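Local coordinates for sugar ABC transporter substrate-binding protein (Treponema pallidum subsp. pallidum, PDB 5U2P) that probably binds a small solute, perhaps a sugar, in the periplasm and hands it to an ABC transporter for uptake, at residues T74-R79 / S95-D100. Numbering follows the deposited sequence.
Sequences TVLHAR and SLHALD
His77, on helix 72-81, and Leu99, in the loop joining strand 88-92 to helix 101-104, are the pair whose CA atoms come nearest, 7.8 Å apart, a gap bridged by side chains. Positive phi values at Leu96, His97 and Ala98 curl the loop tightly, and Leu99 N hydrogen-bonds back to Leu96 O. The His77 ring reaches across with CG anti to its own carbonyl carbon (chi1 -85°). Leu99 CD2 lies over one ring face, 3.3 Å from the centroid and 19° off the ring normal, which qualifies as a CH-pi contact. The ring edge meets His97 O near its plane; the hydrogen bond from His77 NE2 to His97 O is 3.3 Å long but bent to 124°, hence weak. Alongside, His77 CE1 touches His97 CB at 3.5 Å. Deeper in, Leu76 CD2 packs on Leu99 CD1 at 4.1 Å, while Leu76 also rests on Leu37 and Val89 of the sheet. The contact thus ties a helix flanking the sheet of one lobe to the loop leaving strand 88-92, burying His97 ND1 without a modelled partner. Ring-face and apolar contacts dominate: the stronger polar partner of His77 is Pro73 O, hydrogen-bonded to ND1, which probably helps fix the ring's rotation. Both carbonyls need an N-H, so both bonds would coexist only on a protonated ring; a neutral one would probably keep Pro73 O, leaving NE2 merely close to His97 O.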
loop_
_atom_site.group_PDB
_atom_site.type_symbol
_atom_site.label_atom_id
_atom_site.label_comp_id
_atom_site.label_asym_id
_atom_site.label_seq_id
_atom_site.Cartn_x
_atom_site.Cartn_y
_atom_site.Cartn_z
ATOM N N THR A 74 -5.281 -10.893 -19.530
ATOM C CA THR A 74 -5.620 -11.960 -20.469
ATOM C C THR A 74 -4.578 -12.075 -21.582
ATOM O O THR A 74 -4.101 -13.173 -21.889
ATOM C CB THR A 74 -7.004 -11.724 -21.116
ATOM O OG1 THR A 74 -8.009 -11.682 -20.098
ATOM C CG2 THR A 74 -7.338 -12.832 -22.105
ATOM N N VAL A 75 -4.236 -10.939 -22.187
ATOM C CA VAL A 75 -3.279 -10.916 -23.286
ATOM C C VAL A 75 -1.889 -11.345 -22.843
ATOM O O VAL A 75 -1.249 -12.146 -23.516
ATOM C CB VAL A 75 -3.187 -9.524 -23.934
ATOM C CG1 VAL A 75 -2.077 -9.482 -24.983
ATOM C CG2 VAL A 75 -4.504 -9.165 -24.580
ATOM N N LEU A 76 -1.408 -10.802 -21.731
ATOM C CA LEU A 76 -0.079 -11.167 -21.247
ATOM C C LEU A 76 0.019 -12.676 -20.974
ATOM O O LEU A 76 0.992 -13.323 -21.370
ATOM C CB LEU A 76 0.259 -10.384 -19.985
ATOM C CG LEU A 76 1.573 -10.738 -19.288
ATOM C CD1 LEU A 76 2.751 -10.531 -20.207
ATOM C CD2 LEU A 76 1.723 -9.936 -18.017
ATOM N N HIS A 77 -0.991 -13.231 -20.306
ATOM C CA HIS A 77 -1.022 -14.671 -20.025
ATOM C C HIS A 77 -0.886 -15.468 -21.316
ATOM O O HIS A 77 -0.048 -16.371 -21.422
ATOM C CB HIS A 77 -2.323 -15.074 -19.326
ATOM C CG HIS A 77 -2.306 -14.893 -17.841
ATOM N ND1 HIS A 77 -2.233 -13.654 -17.241
ATOM C CD2 HIS A 77 -2.387 -15.795 -16.834
ATOM C CE1 HIS A 77 -2.261 -13.801 -15.928
ATOM N NE2 HIS A 77 -2.349 -15.089 -15.654
ATOM N N ALA A 78 -1.713 -15.128 -22.301
ATOM C CA ALA A 78 -1.704 -15.830 -23.587
ATOM C C ALA A 78 -0.349 -15.752 -24.288
ATOM O O ALA A 78 0.124 -16.742 -24.845
ATOM C CB ALA A 78 -2.781 -15.274 -24.502
ATOM N N ARG A 79 0.263 -14.568 -24.275
ATOM C CA ARG A 79 1.549 -14.365 -24.946
ATOM C C ARG A 79 2.701 -15.066 -24.216
ATOM O O ARG A 79 3.650 -15.509 -24.848
ATOM C CB ARG A 79 1.870 -12.871 -25.081
ATOM C CG ARG A 79 0.804 -12.061 -25.814
ATOM C CD ARG A 79 0.874 -12.261 -27.295
ATOM N NE ARG A 79 2.107 -11.722 -27.858
ATOM C CZ ARG A 79 2.272 -10.458 -28.230
ATOM N NH1 ARG A 79 3.439 -10.067 -28.736
ATOM N NH2 ARG A 79 1.270 -9.588 -28.100
ATOM N N SER A 95 1.728 -9.577 -6.743
ATOM C CA SER A 95 1.270 -10.947 -6.988
ATOM C C SER A 95 1.405 -11.453 -8.431
ATOM O O SER A 95 1.191 -12.632 -8.689
ATOM C CB SER A 95 -0.181 -11.082 -6.528
ATOM O OG SER A 95 -0.252 -11.017 -5.107
ATOM N N LEU A 96 1.785 -10.582 -9.353
ATOM C CA LEU A 96 2.079 -10.949 -10.746
ATOM C C LEU A 96 0.934 -11.665 -11.463
ATOM O O LEU A 96 1.175 -12.566 -12.267
ATOM C CB LEU A 96 3.334 -11.822 -10.824
ATOM C CG LEU A 96 4.572 -11.280 -10.123
ATOM C CD1 LEU A 96 5.671 -12.290 -10.197
ATOM C CD2 LEU A 96 5.034 -9.972 -10.742
ATOM N N HIS A 97 -0.299 -11.245 -11.197
ATOM C CA HIS A 97 -1.465 -11.879 -11.815
ATOM C C HIS A 97 -1.459 -13.404 -11.607
ATOM O O HIS A 97 -1.912 -14.143 -12.479
ATOM C CB HIS A 97 -1.511 -11.596 -13.328
ATOM C CG HIS A 97 -1.196 -10.180 -13.724
ATOM N ND1 HIS A 97 0.062 -9.780 -14.137
ATOM C CD2 HIS A 97 -1.988 -9.086 -13.836
ATOM C CE1 HIS A 97 0.033 -8.500 -14.460
ATOM N NE2 HIS A 97 -1.199 -8.053 -14.288
ATOM N N ALA A 98 -0.916 -13.866 -10.481
ATOM C CA ALA A 98 -0.850 -15.299 -10.149
ATOM C C ALA A 98 0.013 -16.126 -11.113
ATOM O O ALA A 98 -0.023 -17.369 -11.084
ATOM C CB ALA A 98 -2.259 -15.886 -10.082
ATOM N N LEU A 99 0.794 -15.448 -11.951
ATOM C CA LEU A 99 1.752 -16.104 -12.839
ATOM C C LEU A 99 2.925 -16.689 -12.053
ATOM O O LEU A 99 3.339 -16.126 -11.046
ATOM C CB LEU A 99 2.279 -15.109 -13.881
ATOM C CG LEU A 99 1.255 -14.521 -14.859
ATOM C CD1 LEU A 99 1.838 -13.316 -15.618
ATOM C CD2 LEU A 99 0.779 -15.585 -15.830
ATOM N N ASP A 100 3.465 -17.814 -12.517
ATOM C CA ASP A 100 4.660 -18.397 -11.902
ATOM C C ASP A 100 5.913 -17.691 -12.404
ATOM O O ASP A 100 6.360 -17.921 -13.545
ATOM C CB ASP A 100 4.759 -19.906 -12.205
ATOM C CG ASP A 100 5.879 -20.585 -11.430
ATOM O OD1 ASP A 100 6.740 -19.883 -10.863
ATOM O OD2 ASP A 100 5.903 -21.827 -11.386
#